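Local coordinates for uncharacterized protein (Trypanosoma cruzi, PDB 6XYB) that is of unknown function but belongs to a conserved kinetoplastid-specific family, is named a paraflagellar rod component and binds metal ions, magnesium among them, at residues Leu7-Thr12 / Ile18-Ser23; Leu55-Pro58 / Trp63-Glu66; Ala11-Pro16 / Ala79-Ile84. One frame throughout, in Å; residues are numbered along the deposited sequence. Where two conformers were deposited one is given.

Interaction 1 (Leu7-Thr12 / Ile18-Ser23); sequences LCVSAT and ITMLGS
Cys8 pairs with Leu21 and Ser10 with Thr19 in the first beta hairpin of the sheet, where strands 6-13 and 17-21 run antiparallel, their short segments 4.7 Å apart at the axes. Each of these hydrogen-bonded pairs closes a ring of two nearly straight backbone bonds. Leu21 N gives to Cys8 O at 2.8 Å, and Cys8 N gives back to Leu21 O; Ser10 N and Thr19 N do the same with the carbonyl oxygens opposite. In the intervening non-hydrogen-bonded pairs, CA-H groups turn to those oxygens, as Val9 CA does to Thr19 O at 3.3 Å.

The apolar contacts lie on the face carrying Val9, Ala11, Ile18 and Met20, the face covered by helix 74-90. Val9 is branched at CB, so its two methyl groups meet two different neighbours: CG1 lies 3.9 Å from Ile18 CG2, while CG2, placed beside its own backbone N, reaches Met20 CG at 4.1 Å. The flexible thioether of Met20 then bends off toward Leu25 and Phe54.

The other face is mixed: Cys8 and Leu21 pack on Ser78 of the second subunit, and Ser10 and Thr19 bring hydroxyls. Ser10 OG is hydrogen-bonded to Lys112. Thr19 OG1, held between its backbone N and carbonyl carbon (chi1 49°), stands 3.5 Å from Ser10 CB, and one water joins it, at 2.9 Å, to Ser10 O.

Interaction 2 (Leu55-Pro58 / Trp63-Glu66); sequences LFYP and WRME
Leu55 and Arg64 form one antiparallel hydrogen-bonded pair between short strand segments whose directions differ by 137°, Leu55 N reaching Arg64 O at 2.9 Å and Arg64 N reaching Leu55 O at 2.8 Å. Trp63 CA adds a CA-H...O contact to Leu55 O.

Phe56 and Trp63, the next and non-hydrogen-bonded pair, supply the aromatic part of the contact. Trp63 has CG beside its backbone N (chi1 -63°), which swings the indole across toward the partner strand and spreads one face beneath Phe56. CB of Phe56 sits almost on the normal of the six-membered ring, 3.8 Å from its centroid, a CH-pi contact. Farther out, the phenyl ring turns its edge to the indole in a T-shaped pair, planes at 63°, with Phe56 CD1 3.7 Å from Trp63 CE2. A broad indole suits this place because it meets Phe56 and also reaches Val30 of helix 27-36.

On the Leu55 and Arg64 side, Tyr57 CE1 comes within 4.3 Å of Arg64 CB. The long, extended Arg64 chain carries its charge away from strand 55-57, and NH2 donates a long hydrogen bond (3.3 Å), part of a salt bridge, to Glu66 OE1 on its anti lone pair. The whole is a twisted beta hairpin whose first strand, 55-57, is an outermost strand of the antiparallel sheet within this chain.

Interaction 3 (Ala11-Pro16 / Ala79-Ile84); sequences ATFNPP and AVFLTI
Phe13 and Phe81 approach obliquely, their ring planes about 72° apart, and the two side chains slide past each other in opposite directions. CE2 of Phe13 lies 3.9 Å from Phe81 CZ. At the edge of the Phe81 ring, near its plane, sits the methyl group of Ala11, with CB 4.0 Å from CE1. Asn14 OD1 occupies a place at the edge of the Phe13 ring, also in plane.

This is helix-on-sheet packing in an alpha+beta fold, with helix 74-90 laid over one face of the antiparallel sheet at the end of strand 6-13. Ala11 and Phe13 are two residues apart on the strand, and both direct their CB atoms to the helix. The small methyl of Ala11 allows the phenyl end of Phe81 to come close to the strand, and the large ring of Phe13 spans the wider gap beyond. No hydrogen bond crosses the contact, which suits the purely apolar side chains used. Val80 points its CB the same way and packs on Ile18.

Past Phe13 the chain turns sharply through two consecutive cis peptide bonds, before Asn14 and before Pro15; the second is a bond type that proline tolerates well. The Asn14 amide suits the turn because its ND2 donates to the O of the modified cysteine at position 72, while its backbone O takes a bond from Lys108 NZ. Phe81 also touches Phe114 of the third subunit. Its CG lies beside its own backbone N (chi1 -60°), and the ring so directed brings CE1 to 4.0 Å from Phe13 CE2.

In the fold
From the N terminus, strand 6-13 enters first and is used twice. Interaction 1 closes the short turn to strand 17-21, whereas interaction 3 starts from the same stretch, shares Ala11 and Thr12 with it, and closes a much longer loop onto helix 74-90. Interaction 2, a second local hairpin, opens after interaction 1 has closed and is nested within the loop of interaction 3. The two hairpins meet side by side in the sheet: Ile18 N lies 2.8 Å from Met65 O, so strand 62-66 lies beside strand 17-21 and continues the sheet. Interaction 3 adds the helix to this sheet, Val9 CG1 touching Ile84 CD1 at 4.1 Å.

Interaction 1 (Leu7-Thr12 / Ile18-Ser23)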
loop_
_atom_site.group_PDB
_atom_site.type_symbol
_atom_site.label_atom_id
_atom_site.label_comp_id
_atom_site.label_asym_id
_atom_site.label_seq_id
_atom_site.Cartn_x
_atom_site.Cartn_y
_atom_site.Cartn_z
ATOM N N LEU C 7 -5.056 7.277 12.530
ATOM C CA LEU C 7 -6.293 7.513 11.792
ATOM C C LEU C 7 -6.305 6.541 10.637
ATOM O O LEU C 7 -5.256 6.268 10.025
ATOM C CB LEU C 7 -6.309 8.985 11.308
ATOM C CG LEU C 7 -7.429 9.594 10.500
ATOM C CD1 LEU C 7 -8.726 9.493 11.193
ATOM C CD2 LEU C 7 -7.027 11.038 10.282
ATOM N N CYS C 8 -7.475 5.995 10.354
ATOM C CA CYS C 8 -7.701 5.166 9.159
ATOM C C CYS C 8 -8.813 5.812 8.352
ATOM O O CYS C 8 -9.932 6.013 8.920
ATOM C CB CYS C 8 -8.060 3.723 9.505
ATOM S SG CYS C 8 -8.530 2.723 8.053
ATOM N N VAL C 9 -8.552 6.107 7.082
ATOM C CA VAL C 9 -9.613 6.571 6.189
ATOM C C VAL C 9 -9.808 5.467 5.144
ATOM O O VAL C 9 -8.839 4.949 4.565
ATOM C CB VAL C 9 -9.267 7.873 5.501
ATOM C CG1 VAL C 9 -10.338 8.315 4.506
ATOM C CG2 VAL C 9 -9.041 8.982 6.486
ATOM N N SER C 10 -11.063 5.084 4.935
ATOM C CA SER C 10 -11.333 4.059 3.932
ATOM C C SER C 10 -12.280 4.657 2.901
ATOM O O SER C 10 -13.202 5.378 3.296
ATOM C CB SER C 10 -11.916 2.818 4.573
ATOM O OG SER C 10 -12.006 1.746 3.665
ATOM N N ALA C 11 -12.095 4.279 1.656
ATOM C CA ALA C 11 -12.978 4.774 0.590
ATOM C C ALA C 11 -13.339 3.573 -0.291
ATOM O O ALA C 11 -12.413 2.926 -0.819
ATOM C CB ALA C 11 -12.286 5.827 -0.201
ATOM N N THR C 12 -14.642 3.391 -0.505
ATOM C CA THR C 12 -15.176 2.363 -1.374
ATOM C C THR C 12 -15.912 3.067 -2.498
ATOM O O THR C 12 -16.612 4.021 -2.247
ATOM C CB THR C 12 -16.046 1.374 -0.581
ATOM O OG1 THR C 12 -15.216 0.717 0.401
ATOM C CG2 THR C 12 -16.621 0.319 -1.507
ATOM N N ILE C 18 -16.990 7.281 1.995
ATOM C CA ILE C 18 -15.732 7.559 2.708
ATOM C C ILE C 18 -16.018 7.423 4.210
ATOM O O ILE C 18 -16.950 8.030 4.740
ATOM C CB ILE C 18 -15.187 8.959 2.392
ATOM C CG1 ILE C 18 -14.922 9.129 0.895
ATOM C CG2 ILE C 18 -13.959 9.235 3.270
ATOM C CD1 ILE C 18 -14.887 10.544 0.444
ATOM N N THR C 19 -15.220 6.623 4.912
ATOM C CA THR C 19 -15.312 6.432 6.366
ATOM C C THR C 19 -13.981 6.832 7.013
ATOM O O THR C 19 -12.922 6.532 6.446
ATOM C CB THR C 19 -15.704 5.001 6.700
ATOM O OG1 THR C 19 -14.913 4.048 6.012
ATOM C CG2 THR C 19 -17.136 4.692 6.367
ATOM N N MET C 20 -14.055 7.428 8.190
ATOM C CA MET C 20 -12.876 7.884 8.928
ATOM C C MET C 20 -12.961 7.374 10.346
ATOM O O MET C 20 -13.966 7.636 11.011
ATOM C CB MET C 20 -12.823 9.418 8.892
ATOM C CG MET C 20 -12.932 9.970 7.498
ATOM S SD MET C 20 -12.345 11.632 7.307
ATOM C CE MET C 20 -13.486 12.521 8.250
ATOM N N LEU C 21 -11.938 6.637 10.783
ATOM C CA LEU C 21 -11.835 6.064 12.147
ATOM C C LEU C 21 -10.608 6.622 12.821
ATOM O O LEU C 21 -9.606 6.769 12.221
ATOM C CB LEU C 21 -11.681 4.551 12.077
ATOM C CG LEU C 21 -12.863 3.699 11.679
ATOM C CD1 LEU C 21 -13.081 3.794 10.188
ATOM C CD2 LEU C 21 -12.600 2.259 12.134
ATOM N N GLY C 22 -10.728 6.884 14.110
ATOM C CA GLY C 22 -9.631 7.410 14.922
ATOM C C GLY C 22 -10.158 8.216 16.094
ATOM O O GLY C 22 -10.896 9.165 15.821
ATOM N N SER C 23 -9.813 7.848 17.334
ATOM C CA SER C 23 -10.300 8.476 18.599
ATOM C C SER C 23 -9.993 9.973 18.603
ATOM O O SER C 23 -10.820 10.752 19.141
ATOM C CB SER C 23 -9.722 7.817 19.845
ATOM O OG SER C 23 -8.313 7.597 19.743
HETATM O O HOH W 1 -15.926 3.587 3.331
#

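Interaction 2 (Leu55-Pro58 / Trp63-Glu66)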
loop_
_atom_site.group_PDB
_atom_site.type_symbol
_atom_site.label_atom_id
_atom_site.label_comp_id
_atom_site.label_asym_id
_atom_site.label_seq_id
_atom_site.Cartn_x
_atom_site.Cartn_y
_atom_site.Cartn_z
ATOM N N LEU C 55 -21.533 12.074 8.660
ATOM C CA LEU C 55 -22.353 11.667 9.810
ATOM C C LEU C 55 -21.573 10.760 10.753
ATOM O O LEU C 55 -20.810 9.932 10.286
ATOM C CB LEU C 55 -23.631 10.968 9.349
ATOM C CG LEU C 55 -24.575 11.772 8.441
ATOM C CD1 LEU C 55 -25.888 11.017 8.222
ATOM C CD2 LEU C 55 -24.879 13.165 8.971
ATOM N N PHE C 56 -21.798 10.956 12.065
ATOM C CA PHE C 56 -21.128 10.159 13.110
ATOM C C PHE C 56 -21.948 8.932 13.463
ATOM O O PHE C 56 -23.137 9.031 13.770
ATOM C CB PHE C 56 -20.840 10.992 14.341
ATOM C CG PHE C 56 -20.141 10.220 15.409
ATOM C CD1 PHE C 56 -18.772 10.020 15.325
ATOM C CD2 PHE C 56 -20.847 9.713 16.487
ATOM C CE1 PHE C 56 -18.114 9.357 16.336
ATOM C CE2 PHE C 56 -20.181 9.000 17.471
ATOM C CZ PHE C 56 -18.816 8.845 17.399
ATOM N N TYR C 57 -21.267 7.796 13.599
ATOM C CA TYR C 57 -21.831 6.554 14.172
ATOM C C TYR C 57 -20.876 5.896 15.162
ATOM O O TYR C 57 -19.691 5.873 14.969
ATOM C CB TYR C 57 -22.080 5.542 13.056
ATOM C CG TYR C 57 -23.069 5.940 11.975
ATOM C CD1 TYR C 57 -22.730 6.687 10.856
ATOM C CD2 TYR C 57 -24.400 5.510 12.071
ATOM C CE1 TYR C 57 -23.648 6.944 9.847
ATOM C CE2 TYR C 57 -25.340 5.761 11.084
ATOM C CZ TYR C 57 -24.980 6.539 10.000
ATOM O OH TYR C 57 -25.953 6.779 9.078
ATOM N N PRO C 58 -21.399 5.392 16.306
ATOM C CA PRO C 58 -20.573 4.694 17.282
ATOM C C PRO C 58 -20.366 3.216 16.927
ATOM O O PRO C 58 -21.041 2.711 16.027
ATOM C CB PRO C 58 -21.391 4.873 18.568
ATOM C CG PRO C 58 -22.839 4.835 18.070
ATOM C CD PRO C 58 -22.787 5.588 16.756
ATOM N N TRP C 63 -16.874 8.491 11.282
ATOM C CA TRP C 63 -17.578 9.446 10.418
ATOM C C TRP C 63 -17.719 8.843 9.028
ATOM O O TRP C 63 -16.771 8.253 8.483
ATOM C CB TRP C 63 -16.796 10.747 10.363
ATOM C CG TRP C 63 -16.715 11.393 11.704
ATOM C CD1 TRP C 63 -15.729 11.252 12.648
ATOM C CD2 TRP C 63 -17.631 12.371 12.226
ATOM N NE1 TRP C 63 -15.961 12.112 13.705
ATOM C CE2 TRP C 63 -17.118 12.816 13.475
ATOM C CE3 TRP C 63 -18.769 13.040 11.707
ATOM C CZ2 TRP C 63 -17.781 13.785 14.252
ATOM C CZ3 TRP C 63 -19.429 13.973 12.495
ATOM C CH2 TRP C 63 -18.920 14.370 13.739
ATOM N N ARG C 64 -18.902 8.997 8.447
ATOM C CA ARG C 64 -19.240 8.448 7.135
ATOM C C ARG C 64 -19.829 9.500 6.215
ATOM O O ARG C 64 -20.777 10.199 6.608
ATOM C CB ARG C 64 -20.287 7.351 7.266
ATOM C CG ARG C 64 -20.680 6.732 5.924
ATOM C CD ARG C 64 -21.854 5.819 6.111
ATOM N NE ARG C 64 -22.224 5.115 4.917
ATOM C CZ ARG C 64 -22.999 5.602 3.946
ATOM N NH1 ARG C 64 -23.456 6.855 3.958
ATOM N NH2 ARG C 64 -23.308 4.819 2.941
ATOM N N MET C 65 -19.298 9.584 5.016
ATOM C CA MET C 65 -19.856 10.455 3.955
ATOM C C MET C 65 -20.131 9.623 2.705
ATOM O O MET C 65 -19.217 8.947 2.217
ATOM C CB MET C 65 -18.924 11.630 3.609
ATOM C CG MET C 65 -19.262 12.359 2.299
ATOM S SD MET C 65 -17.897 13.562 1.838
ATOM C CE MET C 65 -18.501 14.748 2.979
ATOM N N GLU C 66 -21.319 9.760 2.115
ATOM C CA GLU C 66 -21.502 9.279 0.736
ATOM C C GLU C 66 -21.606 10.479 -0.212
ATOM O O GLU C 66 -22.450 11.347 0.050
ATOM C CB GLU C 66 -22.706 8.362 0.606
ATOM C CG GLU C 66 -22.875 7.823 -0.811
ATOM C CD GLU C 66 -23.978 6.772 -0.961
ATOM O OE1 GLU C 66 -24.166 5.980 -0.018
ATOM O OE2 GLU C 66 -24.626 6.724 -2.033
#

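Interaction 3 (Ala11-Pro16 / Ala79-Ile84)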
loop_
_atom_site.group_PDB
_atom_site.type_symbol
_atom_site.label_atom_id
_atom_site.label_comp_id
_atom_site.label_asym_id
_atom_site.label_seq_id
_atom_site.Cartn_x
_atom_site.Cartn_y
_atom_site.Cartn_z
ATOM N N ALA C 11 -12.095 4.279 1.656
ATOM C CA ALA C 11 -12.978 4.774 0.590
ATOM C C ALA C 11 -13.339 3.573 -0.291
ATOM O O ALA C 11 -12.413 2.926 -0.819
ATOM C CB ALA C 11 -12.286 5.827 -0.201
ATOM N N THR C 12 -14.642 3.391 -0.505
ATOM C CA THR C 12 -15.176 2.363 -1.374
ATOM C C THR C 12 -15.912 3.067 -2.498
ATOM O O THR C 12 -16.612 4.021 -2.247
ATOM C CB THR C 12 -16.046 1.374 -0.581
ATOM O OG1 THR C 12 -15.216 0.717 0.401
ATOM C CG2 THR C 12 -16.621 0.319 -1.507
ATOM N N PHE C 13 -15.727 2.556 -3.686
ATOM C CA PHE C 13 -16.402 3.008 -4.907
ATOM C C PHE C 13 -16.942 1.785 -5.658
ATOM O O PHE C 13 -16.310 0.748 -5.633
ATOM C CB PHE C 13 -15.404 3.673 -5.824
ATOM C CG PHE C 13 -14.641 4.770 -5.200
ATOM C CD1 PHE C 13 -15.054 6.076 -5.223
ATOM C CD2 PHE C 13 -13.450 4.494 -4.572
ATOM C CE1 PHE C 13 -14.356 7.083 -4.574
ATOM C CE2 PHE C 13 -12.718 5.498 -3.955
ATOM C CZ PHE C 13 -13.168 6.793 -3.942
ATOM N N ASN C 14 -18.101 1.857 -6.345
ATOM C CA ASN C 14 -19.099 2.904 -6.343
ATOM C C ASN C 14 -20.396 2.362 -5.766
ATOM O O ASN C 14 -20.657 1.160 -5.846
ATOM C CB ASN C 14 -19.298 3.418 -7.771
ATOM C CG ASN C 14 -18.200 4.385 -8.161
ATOM O OD1 ASN C 14 -18.045 5.426 -7.544
ATOM N ND2 ASN C 14 -17.408 4.047 -9.163
ATOM N N PRO C 15 -21.277 3.231 -5.215
ATOM C CA PRO C 15 -21.034 4.666 -5.169
ATOM C C PRO C 15 -20.011 5.024 -4.094
ATOM O O PRO C 15 -19.656 4.173 -3.259
ATOM C CB PRO C 15 -22.397 5.267 -4.817
ATOM C CG PRO C 15 -23.090 4.155 -4.047
ATOM C CD PRO C 15 -22.543 2.849 -4.586
ATOM N N PRO C 16 -19.478 6.264 -4.149
ATOM C CA PRO C 16 -18.371 6.684 -3.291
ATOM C C PRO C 16 -18.811 6.832 -1.834
ATOM O O PRO C 16 -19.677 7.629 -1.487
ATOM C CB PRO C 16 -17.849 7.998 -3.849
ATOM C CG PRO C 16 -18.810 8.402 -4.954
ATOM C CD PRO C 16 -19.818 7.284 -5.153
ATOM N N ALA C 79 -8.183 11.833 -7.319
ATOM C CA ALA C 79 -8.420 13.183 -6.785
ATOM C C ALA C 79 -8.963 13.137 -5.342
ATOM O O ALA C 79 -8.582 13.950 -4.531
ATOM C CB ALA C 79 -9.393 13.920 -7.693
ATOM N N VAL C 80 -9.888 12.274 -5.051
ATOM C CA VAL C 80 -10.438 12.162 -3.663
ATOM C C VAL C 80 -9.302 11.781 -2.719
ATOM O O VAL C 80 -9.138 12.362 -1.623
ATOM C CB VAL C 80 -11.543 11.111 -3.594
ATOM C CG1 VAL C 80 -11.896 10.796 -2.158
ATOM C CG2 VAL C 80 -12.776 11.559 -4.381
ATOM N N PHE C 81 -8.501 10.824 -3.119
ATOM C CA PHE C 81 -7.404 10.398 -2.196
ATOM C C PHE C 81 -6.452 11.577 -1.975
ATOM O O PHE C 81 -6.038 11.809 -0.811
ATOM C CB PHE C 81 -6.567 9.257 -2.776
ATOM C CG PHE C 81 -7.362 8.007 -3.056
ATOM C CD1 PHE C 81 -8.422 7.636 -2.256
ATOM C CD2 PHE C 81 -7.019 7.163 -4.104
ATOM C CE1 PHE C 81 -9.129 6.471 -2.533
ATOM C CE2 PHE C 81 -7.712 5.994 -4.360
ATOM C CZ PHE C 81 -8.815 5.683 -3.612
ATOM N N LEU C 82 -6.012 12.257 -3.063
ATOM C CA LEU C 82 -5.089 13.401 -2.876
ATOM C C LEU C 82 -5.673 14.473 -1.949
ATOM O O LEU C 82 -4.956 15.047 -1.101
ATOM C CB LEU C 82 -4.716 14.045 -4.222
ATOM C CG LEU C 82 -3.327 13.735 -4.732
ATOM C CD1 LEU C 82 -2.954 14.696 -5.852
ATOM C CD2 LEU C 82 -2.273 13.718 -3.637
ATOM N N THR C 83 -6.949 14.801 -2.125
ATOM C CA THR C 83 -7.541 15.910 -1.325
ATOM C C THR C 83 -7.626 15.469 0.153
ATOM O O THR C 83 -7.366 16.287 1.012
ATOM C CB THR C 83 -8.867 16.467 -1.878
ATOM O OG1 THR C 83 -9.944 15.540 -1.695
ATOM C CG2 THR C 83 -8.806 16.870 -3.338
ATOM N N ILE C 84 -7.934 14.196 0.421
ATOM C CA ILE C 84 -7.930 13.672 1.817
ATOM C C ILE C 84 -6.514 13.804 2.381
ATOM O O ILE C 84 -6.354 14.239 3.523
ATOM C CB ILE C 84 -8.471 12.232 1.899
ATOM C CG1 ILE C 84 -9.949 12.160 1.477
ATOM C CG2 ILE C 84 -8.140 11.607 3.268
ATOM C CD1 ILE C 84 -10.410 10.748 1.230
#